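Local coordinates for N-isopropylammelide isopropylaminohydrolase (Burkholderia multivorans ATCC 17616, PDB 6NBO), which belongs to the amidohydrolase family of metal-dependent enzymes, built on a TIM barrel that carries its zinc at one end, at residues A57-V62 with V344-A349; L61-T66 with T121-H126; E153-A158 with R350-D355; K245-H250 with A275-A280. All coordinates share one frame; numbering follows the deposited sequence.

Contact 1 of 4, residues A57-V62 with V344-A349; sequences ALPGLV and VTHGAA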
loop_
_atom_site.group_PDB
_atom_site.type_symbol
_atom_site.label_atom_id
_atom_site.label_comp_id
_atom_site.label_asym_id
_atom_site.label_seq_id
_atom_site.Cartn_x
_atom_site.Cartn_y
_atom_site.Cartn_z
ATOM N N ALA A 57 -5.168 7.992 -19.125
ATOM C CA ALA A 57 -6.026 7.607 -18.017
ATOM C C ALA A 57 -5.389 6.431 -17.285
ATOM O O ALA A 57 -5.065 5.408 -17.898
ATOM C CB ALA A 57 -7.435 7.239 -18.501
ATOM N N LEU A 58 -5.193 6.591 -15.989
ATOM C CA LEU A 58 -4.682 5.561 -15.100
ATOM C C LEU A 58 -5.790 5.082 -14.176
ATOM O O LEU A 58 -6.666 5.865 -13.796
ATOM C CB LEU A 58 -3.521 6.099 -14.246
ATOM C CG LEU A 58 -2.274 6.611 -14.957
ATOM C CD1 LEU A 58 -1.317 7.307 -13.956
ATOM C CD2 LEU A 58 -1.560 5.480 -15.696
ATOM N N PRO A 59 -5.794 3.803 -13.797
ATOM C CA PRO A 59 -6.645 3.383 -12.678
ATOM C C PRO A 59 -6.188 4.089 -11.408
ATOM O O PRO A 59 -5.089 4.639 -11.346
ATOM C CB PRO A 59 -6.414 1.864 -12.601
ATOM C CG PRO A 59 -5.014 1.686 -13.116
ATOM C CD PRO A 59 -4.823 2.766 -14.186
ATOM N N GLY A 60 -7.052 4.097 -10.395
ATOM C CA GLY A 60 -6.687 4.729 -9.137
ATOM C C GLY A 60 -5.374 4.165 -8.619
ATOM O O GLY A 60 -5.157 2.962 -8.712
ATOM N N LEU A 61 -4.480 5.009 -8.111
ATOM C CA LEU A 61 -3.205 4.506 -7.623
ATOM C C LEU A 61 -3.413 3.848 -6.259
ATOM O O LEU A 61 -4.427 4.066 -5.586
ATOM C CB LEU A 61 -2.174 5.653 -7.551
ATOM C CG LEU A 61 -2.028 6.434 -8.867
ATOM C CD1 LEU A 61 -0.977 7.574 -8.806
ATOM C CD2 LEU A 61 -1.705 5.489 -10.040
ATOM N N VAL A 62 -2.466 3.000 -5.872
ATOM C CA VAL A 62 -2.589 2.197 -4.663
ATOM C C VAL A 62 -1.353 2.432 -3.804
ATOM O O VAL A 62 -0.227 2.249 -4.276
ATOM C CB VAL A 62 -2.730 0.700 -4.988
ATOM C CG1 VAL A 62 -2.889 -0.132 -3.706
ATOM C CG2 VAL A 62 -3.913 0.477 -5.947
ATOM N N VAL A 344 2.323 -0.084 -8.162
ATOM C CA VAL A 344 1.423 0.855 -7.497
ATOM C C VAL A 344 0.067 0.932 -8.187
ATOM O O VAL A 344 -0.724 1.838 -7.898
ATOM C CB VAL A 344 2.053 2.260 -7.361
ATOM C CG1 VAL A 344 3.420 2.173 -6.693
ATOM C CG2 VAL A 344 2.142 2.988 -8.719
ATOM N N THR A 345 -0.224 -0.012 -9.089
ATOM C CA THR A 345 -1.546 -0.119 -9.697
ATOM C C THR A 345 -2.040 -1.568 -9.627
ATOM O O THR A 345 -2.391 -2.043 -8.541
ATOM C CB THR A 345 -1.540 0.417 -11.140
ATOM O OG1 THR A 345 -0.471 -0.175 -11.896
ATOM C CG2 THR A 345 -1.357 1.958 -11.150
ATOM N N HIS A 346 -2.098 -2.275 -10.762
ATOM C CA HIS A 346 -2.750 -3.589 -10.786
ATOM C C HIS A 346 -2.064 -4.592 -9.864
ATOM O O HIS A 346 -2.736 -5.426 -9.238
ATOM C CB HIS A 346 -2.786 -4.138 -12.213
ATOM C CG HIS A 346 -3.504 -3.251 -13.172
ATOM N ND1 HIS A 346 -2.903 -2.165 -13.768
ATOM C CD2 HIS A 346 -4.782 -3.272 -13.623
ATOM C CE1 HIS A 346 -3.776 -1.557 -14.552
ATOM N NE2 HIS A 346 -4.921 -2.213 -14.487
ATOM N N GLY A 347 -0.731 -4.562 -9.798
ATOM C CA GLY A 347 -0.023 -5.503 -8.938
ATOM C C GLY A 347 -0.278 -5.242 -7.465
ATOM O O GLY A 347 -0.523 -6.172 -6.692
ATOM N N ALA A 348 -0.238 -3.970 -7.055
ATOM C CA ALA A 348 -0.569 -3.628 -5.674
ATOM C C ALA A 348 -1.999 -4.025 -5.335
ATOM O O ALA A 348 -2.272 -4.531 -4.238
ATOM C CB ALA A 348 -0.386 -2.125 -5.444
ATOM N N ALA A 349 -2.939 -3.775 -6.251
ATOM C CA ALA A 349 -4.324 -4.130 -5.971
ATOM C C ALA A 349 -4.479 -5.642 -5.844
ATOM O O ALA A 349 -5.140 -6.133 -4.921
ATOM C CB ALA A 349 -5.247 -3.569 -7.062
#
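Val-62 makes the largest contribution to the join between segments 57-62 and 344-349. Its amide N donates to Val-344 O at 2.9 Å, a bent bond (145° at the hydrogen) whose donor is tilted from the carbonyl plane. The two methyls then divide the work. CG1 of Val-62, anti to the backbone N (chi1 -179°), presses on Ala-348 CB at 3.6 Å; CG2 turns to the backbone instead and meets Thr-345 O at 3.9 Å. One residue earlier, Leu-61 lies alongside Thr-345, both side chains pointing the same way, and its CD2 touches the methyl CG2 of Thr-345 at 3.7 Å. Pro-59 crosses His-346 at about a right angle, with Pro-59 CG 3.8 Å from His-346 CE1.

Behind this shell, Thr-345 occupies the N-cap position of helix 346-352 without capping it. Its OG1, set between the backbone N and the carbonyl carbon (chi1 51°), bonds to Leu-341 O, while the methyl is directed at Leu-61. The carbonyl Thr-345 O receives Ala-349 N at 2.9 Å, closing the first helical turn. Tyr-357 ties the two segments further together: its hydroxyl bonds to Gly-60 O and its ring meets that of His-346 edge-to-face. Met-318 of helix 318-328 touches both Leu-61 and Val-344.

Val-62 O is buried here with no partner in the model. A single backbone bond links the strand directly to the start of helix 346-352, and methyl contacts do the rest, so the attachment relies on shape more than on polar pairing.

Contact 2 of 4, residues L61-T66 with T121-H126; sequences LVEGHT and TRIRTH. With ZN (zinc ion), chain B.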
loop_
_atom_site.group_PDB
_atom_site.type_symbol
_atom_site.label_atom_id
_atom_site.label_comp_id
_atom_site.label_asym_id
_atom_site.label_seq_id
_atom_site.Cartn_x
_atom_site.Cartn_y
_atom_site.Cartn_z
ATOM N N LEU A 61 -4.480 5.009 -8.111
ATOM C CA LEU A 61 -3.205 4.506 -7.623
ATOM C C LEU A 61 -3.413 3.848 -6.259
ATOM O O LEU A 61 -4.427 4.066 -5.586
ATOM C CB LEU A 61 -2.174 5.653 -7.551
ATOM C CG LEU A 61 -2.028 6.434 -8.867
ATOM C CD1 LEU A 61 -0.977 7.574 -8.806
ATOM C CD2 LEU A 61 -1.705 5.489 -10.040
ATOM N N VAL A 62 -2.466 3.000 -5.872
ATOM C CA VAL A 62 -2.589 2.197 -4.663
ATOM C C VAL A 62 -1.353 2.432 -3.804
ATOM O O VAL A 62 -0.227 2.249 -4.276
ATOM C CB VAL A 62 -2.730 0.700 -4.988
ATOM C CG1 VAL A 62 -2.889 -0.132 -3.706
ATOM C CG2 VAL A 62 -3.913 0.477 -5.947
ATOM N N GLU A 63 -1.563 2.819 -2.547
ATOM C CA GLU A 63 -0.502 2.807 -1.546
ATOM C C GLU A 63 -0.590 1.487 -0.789
ATOM O O GLU A 63 -1.508 1.280 0.006
ATOM C CB GLU A 63 -0.638 4.018 -0.618
ATOM C CG GLU A 63 0.180 3.935 0.679
ATOM C CD GLU A 63 1.656 3.797 0.429
ATOM O OE1 GLU A 63 2.084 2.685 0.057
ATOM O OE2 GLU A 63 2.393 4.795 0.595
ATOM N N GLY A 64 0.345 0.571 -1.061
ATOM C CA GLY A 64 0.293 -0.757 -0.482
ATOM C C GLY A 64 0.922 -0.905 0.892
ATOM O O GLY A 64 0.822 -1.980 1.493
ATOM N N HIS A 65 1.588 0.136 1.408
ATOM C CA HIS A 65 2.243 0.043 2.714
ATOM C C HIS A 65 2.622 1.438 3.184
ATOM O O HIS A 65 3.619 2.003 2.729
ATOM C CB HIS A 65 3.495 -0.841 2.667
ATOM C CG HIS A 65 4.163 -1.071 4.000
ATOM N ND1 HIS A 65 4.340 -2.328 4.537
ATOM C CD2 HIS A 65 4.755 -0.210 4.868
ATOM C CE1 HIS A 65 4.997 -2.234 5.683
ATOM N NE2 HIS A 65 5.249 -0.957 5.912
ATOM N N THR A 66 1.847 2.002 4.097
ATOM C CA THR A 66 2.287 3.216 4.767
ATOM C C THR A 66 1.871 3.118 6.232
ATOM O O THR A 66 1.371 2.080 6.691
ATOM C CB THR A 66 1.741 4.464 4.059
ATOM O OG1 THR A 66 2.408 5.623 4.585
ATOM C CG2 THR A 66 0.217 4.610 4.263
ATOM N N THR A 121 -6.482 6.089 -4.489
ATOM C CA THR A 121 -7.837 5.871 -3.985
ATOM C C THR A 121 -7.948 4.612 -3.138
ATOM O O THR A 121 -9.044 4.276 -2.669
ATOM C CB THR A 121 -8.827 5.791 -5.154
ATOM O OG1 THR A 121 -8.444 4.714 -6.017
ATOM C CG2 THR A 121 -8.816 7.100 -5.947
ATOM N N ARG A 122 -6.845 3.896 -2.956
ATOM C CA ARG A 122 -6.801 2.682 -2.155
ATOM C C ARG A 122 -5.507 2.689 -1.357
ATOM O O ARG A 122 -4.429 2.876 -1.929
ATOM C CB ARG A 122 -6.881 1.451 -3.053
ATOM C CG ARG A 122 -8.131 1.467 -3.942
ATOM C CD ARG A 122 -8.469 0.132 -4.437
ATOM N NE ARG A 122 -9.337 0.161 -5.613
ATOM C CZ ARG A 122 -10.313 -0.715 -5.808
ATOM N NH1 ARG A 122 -10.554 -1.628 -4.878
ATOM N NH2 ARG A 122 -11.047 -0.682 -6.912
ATOM N N ILE A 123 -5.609 2.489 -0.043
ATOM C CA ILE A 123 -4.453 2.574 0.851
ATOM C C ILE A 123 -4.479 1.400 1.817
ATOM O O ILE A 123 -5.500 1.155 2.467
ATOM C CB ILE A 123 -4.442 3.888 1.653
ATOM C CG1 ILE A 123 -4.511 5.117 0.730
ATOM C CG2 ILE A 123 -3.232 3.905 2.612
ATOM C CD1 ILE A 123 -4.496 6.471 1.503
ATOM N N ARG A 124 -3.357 0.690 1.931
ATOM C CA ARG A 124 -3.122 -0.217 3.051
ATOM C C ARG A 124 -2.198 0.471 4.044
ATOM O O ARG A 124 -1.051 0.799 3.714
ATOM C CB ARG A 124 -2.507 -1.548 2.604
ATOM C CG ARG A 124 -2.157 -2.458 3.809
ATOM C CD ARG A 124 -1.658 -3.851 3.378
ATOM N NE ARG A 124 -2.741 -4.661 2.837
ATOM C CZ ARG A 124 -2.637 -5.949 2.542
ATOM N NH1 ARG A 124 -1.494 -6.593 2.761
ATOM N NH2 ARG A 124 -3.685 -6.593 2.033
ATOM N N THR A 125 -2.689 0.695 5.254
ATOM C CA THR A 125 -1.886 1.339 6.277
ATOM C C THR A 125 -1.736 0.411 7.467
ATOM O O THR A 125 -2.675 -0.288 7.861
ATOM C CB THR A 125 -2.476 2.677 6.752
ATOM O OG1 THR A 125 -1.568 3.285 7.687
ATOM C CG2 THR A 125 -3.840 2.480 7.434
ATOM N N HIS A 126 -0.536 0.388 8.006
ATOM C CA HIS A 126 -0.310 -0.185 9.315
ATOM C C HIS A 126 -0.620 0.883 10.352
ATOM O O HIS A 126 -0.512 2.079 10.080
ATOM C CB HIS A 126 1.133 -0.685 9.411
ATOM C CG HIS A 126 1.448 -1.730 8.375
ATOM N ND1 HIS A 126 1.684 -3.048 8.692
ATOM C CD2 HIS A 126 1.520 -1.650 7.024
ATOM C CE1 HIS A 126 1.890 -3.740 7.584
ATOM N NE2 HIS A 126 1.800 -2.915 6.555
HETATM ZN ZN ZN B . 6.399 -0.331 7.510
HETATM O O HOH W 1 -6.843 2.618 -6.466
HETATM O O HOH W 2 1.844 -3.408 3.750
#
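His-65 and His-126 meet ring against ring, neither stacked nor edge-to-face: the planes are 37° apart, and His-126 CD2 lies 3.7 Å above the centre of the His-65 ring. Their closest atoms, His-65 ND1 and His-126 NE2, make no hydrogen bond with each other because the angle is poor. A water joins them instead, weakly bonded to His-65 ND1, bonded to His-126 NE2, and donating to Gly-64 O at 2.9 Å. With CG anti to the backbone N (chi1 -175°), the His-65 ring extends so that NE2 binds zinc at 2.1 Å, while ND1 is also bonded to Ser-249 OG. Glu-63 positions this histidine from behind: its chain bends back so that OE1 takes the His-65 N at 2.9 Å from above the carboxylate plane, and OE2 bonds to Asn-303. The aliphatic part of Glu-63 crosses Ile-123 obliquely, CG to CG2 at 3.9 Å, and Thr-66 CG2 rests on the same methyl of Ile-123.

The strands themselves run parallel. Arg-124 N donates to Glu-63 O at 2.7 Å, and His-126 N to Thr-66 O at 2.9 Å; between them the register slips by one residue in a beta bulge as the chain turns at His-65. In this TIM barrel, strand 120-128 flanks the site, His-126 packing on the liganding ring, and strand 56-66 leads into the His-X-His metal motif of amidohydrolases (His-65 and His-67), whose zinc His-218 and Asp-304 also bind.

Contact 3 of 4, residues E153-A158 with R350-D355; sequences EIQIVA and RGCGFD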
loop_
_atom_site.group_PDB
_atom_site.type_symbol
_atom_site.label_atom_id
_atom_site.label_comp_id
_atom_site.label_asym_id
_atom_site.label_seq_id
_atom_site.Cartn_x
_atom_site.Cartn_y
_atom_site.Cartn_z
ATOM N N GLU A 153 -10.535 3.904 -0.156
ATOM C CA GLU A 153 -10.678 2.637 0.540
ATOM C C GLU A 153 -9.395 2.350 1.314
ATOM O O GLU A 153 -8.291 2.401 0.756
ATOM C CB GLU A 153 -10.970 1.507 -0.442
ATOM C CG GLU A 153 -11.095 0.171 0.244
ATOM C CD GLU A 153 -11.255 -0.979 -0.732
ATOM O OE1 GLU A 153 -11.248 -0.748 -1.963
ATOM O OE2 GLU A 153 -11.386 -2.118 -0.258
ATOM N N ILE A 154 -9.530 2.053 2.598
ATOM C CA ILE A 154 -8.367 1.950 3.470
ATOM C C ILE A 154 -8.417 0.599 4.171
ATOM O O ILE A 154 -9.379 0.313 4.892
ATOM C CB ILE A 154 -8.307 3.102 4.495
ATOM C CG1 ILE A 154 -8.268 4.460 3.780
ATOM C CG2 ILE A 154 -7.061 2.946 5.392
ATOM C CD1 ILE A 154 -8.221 5.678 4.754
ATOM N N GLN A 155 -7.397 -0.233 3.934
ATOM C CA GLN A 155 -7.160 -1.439 4.717
ATOM C C GLN A 155 -6.265 -1.085 5.895
ATOM O O GLN A 155 -5.284 -0.357 5.737
ATOM C CB GLN A 155 -6.490 -2.530 3.869
ATOM C CG GLN A 155 -7.354 -3.064 2.727
ATOM C CD GLN A 155 -6.594 -4.041 1.838
ATOM O OE1 GLN A 155 -5.376 -4.197 1.954
ATOM N NE2 GLN A 155 -7.313 -4.697 0.946
ATOM N N ILE A 156 -6.596 -1.599 7.077
ATOM C CA ILE A 156 -5.842 -1.291 8.296
ATOM C C ILE A 156 -5.190 -2.569 8.823
ATOM O O ILE A 156 -5.885 -3.562 9.076
ATOM C CB ILE A 156 -6.747 -0.666 9.371
ATOM C CG1 ILE A 156 -7.217 0.735 8.929
ATOM C CG2 ILE A 156 -6.002 -0.609 10.705
ATOM C CD1 ILE A 156 -8.360 1.297 9.785
ATOM N N VAL A 157 -3.869 -2.530 9.013
ATOM C CA VAL A 157 -3.108 -3.616 9.622
ATOM C C VAL A 157 -2.809 -3.234 11.069
ATOM O O VAL A 157 -2.151 -2.219 11.321
ATOM C CB VAL A 157 -1.793 -3.878 8.869
ATOM C CG1 VAL A 157 -1.122 -5.141 9.429
ATOM C CG2 VAL A 157 -2.031 -4.008 7.372
ATOM N N ALA A 158 -3.253 -4.057 12.020
ATOM C CA ALA A 158 -2.972 -3.817 13.440
ATOM C C ALA A 158 -1.532 -4.226 13.730
ATOM O O ALA A 158 -1.222 -5.422 13.758
ATOM C CB ALA A 158 -3.954 -4.602 14.310
ATOM N N ARG A 350 -3.888 -6.400 -6.774
ATOM C CA ARG A 350 -3.914 -7.857 -6.689
ATOM C C ARG A 350 -3.277 -8.333 -5.385
ATOM O O ARG A 350 -3.849 -9.150 -4.651
ATOM C CB ARG A 350 -3.176 -8.447 -7.897
ATOM C CG ARG A 350 -3.524 -9.872 -8.268
ATOM C CD ARG A 350 -2.633 -10.367 -9.425
ATOM N NE ARG A 350 -2.388 -9.327 -10.431
ATOM C CZ ARG A 350 -1.190 -8.820 -10.717
ATOM N NH1 ARG A 350 -1.075 -7.873 -11.645
ATOM N NH2 ARG A 350 -0.102 -9.265 -10.090
ATOM N N GLY A 351 -2.089 -7.821 -5.081
ATOM C CA GLY A 351 -1.387 -8.263 -3.887
ATOM C C GLY A 351 -2.155 -7.975 -2.612
ATOM O O GLY A 351 -2.163 -8.790 -1.693
ATOM N N CYS A 352 -2.804 -6.809 -2.534
ATOM C CA CYS A 352 -3.531 -6.433 -1.324
ATOM C C CYS A 352 -4.956 -6.960 -1.278
ATOM O O CYS A 352 -5.615 -6.828 -0.241
ATOM C CB CYS A 352 -3.585 -4.901 -1.180
ATOM S SG CYS A 352 -1.976 -4.141 -0.876
ATOM N N GLY A 353 -5.463 -7.524 -2.367
ATOM C CA GLY A 353 -6.846 -7.962 -2.355
ATOM C C GLY A 353 -7.838 -6.824 -2.476
ATOM O O GLY A 353 -8.949 -6.923 -1.949
ATOM N N PHE A 354 -7.450 -5.731 -3.126
ATOM C CA PHE A 354 -8.372 -4.660 -3.493
ATOM C C PHE A 354 -9.166 -5.105 -4.717
ATOM O O PHE A 354 -8.586 -5.293 -5.786
ATOM C CB PHE A 354 -7.599 -3.381 -3.802
ATOM C CG PHE A 354 -7.102 -2.650 -2.587
ATOM C CD1 PHE A 354 -8.001 -2.125 -1.666
ATOM C CD2 PHE A 354 -5.739 -2.453 -2.380
ATOM C CE1 PHE A 354 -7.549 -1.414 -0.552
ATOM C CE2 PHE A 354 -5.280 -1.748 -1.255
ATOM C CZ PHE A 354 -6.195 -1.242 -0.341
ATOM N N ASP A 355 -10.478 -5.267 -4.569
ATOM C CA ASP A 355 -11.311 -5.852 -5.615
ATOM C C ASP A 355 -11.858 -4.784 -6.565
ATOM O O ASP A 355 -11.789 -3.584 -6.293
ATOM C CB ASP A 355 -12.469 -6.625 -4.982
ATOM C CG ASP A 355 -11.993 -7.699 -4.016
ATOM O OD1 ASP A 355 -11.117 -8.504 -4.404
ATOM O OD2 ASP A 355 -12.489 -7.731 -2.868
HETATM O O HOH W 3 -11.711 -4.123 -2.079
#
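Glu-153 begins a TIM-barrel strand and slides past Phe-354, which follows the Schellman motif that ends helix 346-352. In that motif Gly-353, with positive phi, returns its N to Arg-350 O at 3.2 Å, and Phe-354 N reaches back to Ala-349 O, delivering the phenyl ring toward the strand.

The extended chain of Glu-153 brings its carboxylate to the ring edge, nearly perpendicular to it (82°), with Glu-153 CD in the ring plane and 3.6 Å from Phe-354 CD1. The carboxylate has other partners as well: OE1 forms salt bridges with Arg-364 and Arg-122, which would favour its charged form, and OE2 accepts from a water at 2.7 Å that in turn receives Asp-355 N.

Two residues on, Gln-155 points to the same side and meets Phe-354 from the opposite direction. Its amide stacks on one ring face, the planes 16° apart, with Gln-155 NE2 3.6 Å above the ring and offset toward the rim. The bond from Arg-124 NE to Gln-155 OE1 is consistent with the amide being turned so that NE2 meets Cys-352 O; the oxygen lies close to Cys-352 CB. The one direct hydrogen bond between the segments is Gln-155 NE2 to Cys-352 O, 3.0 Å and 158° at the hydrogen, lying near the amide plane of Gln-155 but arriving from above the carbonyl plane of Cys-352.

Contact 4 of 4, residues K245-H250 with A275-A280; sequences KVTISH and AVVTTA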
loop_
_atom_site.group_PDB
_atom_site.type_symbol
_atom_site.label_atom_id
_atom_site.label_comp_id
_atom_site.label_asym_id
_atom_site.label_seq_id
_atom_site.Cartn_x
_atom_site.Cartn_y
_atom_site.Cartn_z
ATOM N N LYS A 245 -3.602 -14.947 1.800
ATOM C CA LYS A 245 -3.959 -14.162 2.973
ATOM C C LYS A 245 -2.754 -13.648 3.746
ATOM O O LYS A 245 -2.937 -12.989 4.776
ATOM C CB LYS A 245 -4.851 -14.984 3.912
ATOM C CG LYS A 245 -6.300 -15.050 3.447
ATOM C CD LYS A 245 -7.141 -15.894 4.382
ATOM C CE LYS A 245 -8.230 -15.080 5.059
ATOM N NZ LYS A 245 -9.022 -15.933 5.996
ATOM N N VAL A 246 -1.530 -13.908 3.284
ATOM C CA VAL A 246 -0.329 -13.462 3.987
ATOM C C VAL A 246 0.505 -12.594 3.053
ATOM O O VAL A 246 0.688 -12.924 1.878
ATOM C CB VAL A 246 0.491 -14.665 4.510
ATOM C CG1 VAL A 246 1.848 -14.202 5.078
ATOM C CG2 VAL A 246 -0.297 -15.410 5.572
ATOM N N THR A 247 0.994 -11.472 3.580
ATOM C CA THR A 247 1.870 -10.547 2.883
ATOM C C THR A 247 3.140 -10.405 3.709
ATOM O O THR A 247 3.080 -10.347 4.948
ATOM C CB THR A 247 1.172 -9.177 2.711
ATOM O OG1 THR A 247 -0.029 -9.356 1.954
ATOM C CG2 THR A 247 2.064 -8.146 2.019
ATOM N N ILE A 248 4.286 -10.375 3.036
ATOM C CA ILE A 248 5.570 -10.106 3.679
ATOM C C ILE A 248 6.008 -8.710 3.281
ATOM O O ILE A 248 6.221 -8.439 2.093
ATOM C CB ILE A 248 6.650 -11.120 3.270
ATOM C CG1 ILE A 248 6.108 -12.547 3.356
ATOM C CG2 ILE A 248 7.895 -10.917 4.157
ATOM C CD1 ILE A 248 5.768 -12.981 4.763
ATOM N N SER A 249 6.173 -7.823 4.263
ATOM C CA SER A 249 6.641 -6.473 3.971
ATOM C C SER A 249 8.152 -6.379 4.156
ATOM O O SER A 249 8.703 -6.925 5.116
ATOM C CB SER A 249 5.944 -5.449 4.867
ATOM O OG SER A 249 4.599 -5.225 4.440
ATOM N N HIS A 250 8.798 -5.655 3.231
ATOM C CA HIS A 250 10.226 -5.340 3.194
ATOM C C HIS A 250 11.026 -6.535 2.680
ATOM O O HIS A 250 11.520 -6.504 1.548
ATOM C CB HIS A 250 10.706 -4.854 4.563
ATOM C CG HIS A 250 9.936 -3.672 5.067
ATOM N ND1 HIS A 250 9.616 -2.599 4.260
ATOM C CD2 HIS A 250 9.381 -3.412 6.274
ATOM C CE1 HIS A 250 8.917 -1.719 4.956
ATOM N NE2 HIS A 250 8.764 -2.184 6.183
ATOM N N ALA A 275 2.284 -12.221 -1.383
ATOM C CA ALA A 275 2.873 -11.075 -2.055
ATOM C C ALA A 275 3.979 -10.469 -1.199
ATOM O O ALA A 275 4.070 -10.720 0.007
ATOM C CB ALA A 275 1.804 -10.006 -2.343
ATOM N N VAL A 276 4.838 -9.677 -1.842
ATOM C CA VAL A 276 5.892 -8.970 -1.134
ATOM C C VAL A 276 5.694 -7.472 -1.340
ATOM O O VAL A 276 5.321 -7.011 -2.421
ATOM C CB VAL A 276 7.301 -9.450 -1.571
ATOM C CG1 VAL A 276 7.624 -9.067 -3.023
ATOM C CG2 VAL A 276 8.369 -8.941 -0.603
ATOM N N VAL A 277 5.910 -6.714 -0.261
ATOM C CA VAL A 277 5.881 -5.258 -0.317
ATOM C C VAL A 277 7.314 -4.759 -0.375
ATOM O O VAL A 277 8.144 -5.136 0.463
ATOM C CB VAL A 277 5.156 -4.656 0.896
ATOM C CG1 VAL A 277 5.340 -3.145 0.898
ATOM C CG2 VAL A 277 3.697 -5.053 0.897
ATOM N N THR A 278 7.617 -3.905 -1.345
ATOM C CA THR A 278 8.901 -3.219 -1.346
ATOM C C THR A 278 8.654 -1.720 -1.356
ATOM O O THR A 278 7.754 -1.233 -2.042
ATOM C CB THR A 278 9.798 -3.641 -2.525
ATOM O OG1 THR A 278 11.089 -3.038 -2.369
ATOM C CG2 THR A 278 9.202 -3.243 -3.891
ATOM N N THR A 279 9.419 -0.998 -0.544
ATOM C CA THR A 279 9.374 0.455 -0.534
ATOM C C THR A 279 10.643 1.035 -1.129
ATOM O O THR A 279 10.854 2.253 -1.076
ATOM C CB THR A 279 9.148 0.959 0.890
ATOM O OG1 THR A 279 10.312 0.695 1.683
ATOM C CG2 THR A 279 7.936 0.242 1.500
ATOM N N ALA A 280 11.493 0.169 -1.683
ATOM C CA ALA A 280 12.721 0.550 -2.367
ATOM C C ALA A 280 13.646 1.452 -1.545
ATOM O O ALA A 280 14.117 2.478 -2.044
ATOM C CB ALA A 280 12.397 1.208 -3.701
HETATM O O HOH W 4 -0.323 -11.166 0.022
HETATM O O HOH W 5 10.933 -2.007 1.909
HETATM O O HOH W 6 12.070 -3.926 0.158
#
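Ser-249 OG is gripped by two side chains, Asp-216 OD1 and His-65 ND1, while resting against Val-277 CB at 3.6 Å across the contact. The contact pairs neighbouring parallel strands of the TIM barrel, 246-250 and 275-278, which helix 259-272 joins in a beta-alpha-beta crossover. Three backbone bonds hold the pair. Ile-248 N to Ala-275 O is nearly straight (173°), Val-277 N donates to Ile-248 O at 2.9 Å, and the last, His-250 N to Val-277 O, is more bent.

On the face that carries Ser-249, Val-277 also meets Thr-247, their CG2 methyls 3.7 Å apart and the side chains crossing at a slant. The torsion of Thr-247 places CG2 anti to the backbone N for this touch and leaves OG1 beside that N, where it bonds to Arg-124 NH1. Where the strands begin, a water fills in for a direct bond: it donates to Val-246 O at 2.7 Å, accepts Ala-275 N and also bonds to Thr-247 OG1.

At the other end His-250, with positive phi, leaves the extended conformation. Together with Asp-304 it belongs to a zinc site, and the rings of His-65 and His-218 lie against it. Thr-279 CG2 stands at the edge of the His-250 ring, 4.1 Å from CE1. A second water links the two residues, bonded to His-250 ND1 at 2.8 Å and accepting Thr-279 N at 3.1 Å.

Overall arrangement
Contacts 1, 2 and 4 are buried, and contact 3 is only partly so. Contacts 2 and 4 pair parallel barrel strands through backbone bonds, with a beta bulge in contact 2, and lead at one end to zinc; they meet where His-65 approaches Ser-249 and His-250. Contacts 1 and 3 share helix 346-352, whose start leans on strand 56-66 and whose end leans on strand 153-159. The first is mainly apolar, whereas the second relies on an amide, a carboxylate and water. Strand 56-66 serves contacts 1 and 2 in turn, passing from the helix to the metal. Arg-124 reaches from contact 2 to Gln-155 of contact 3 and Thr-247 of contact 4.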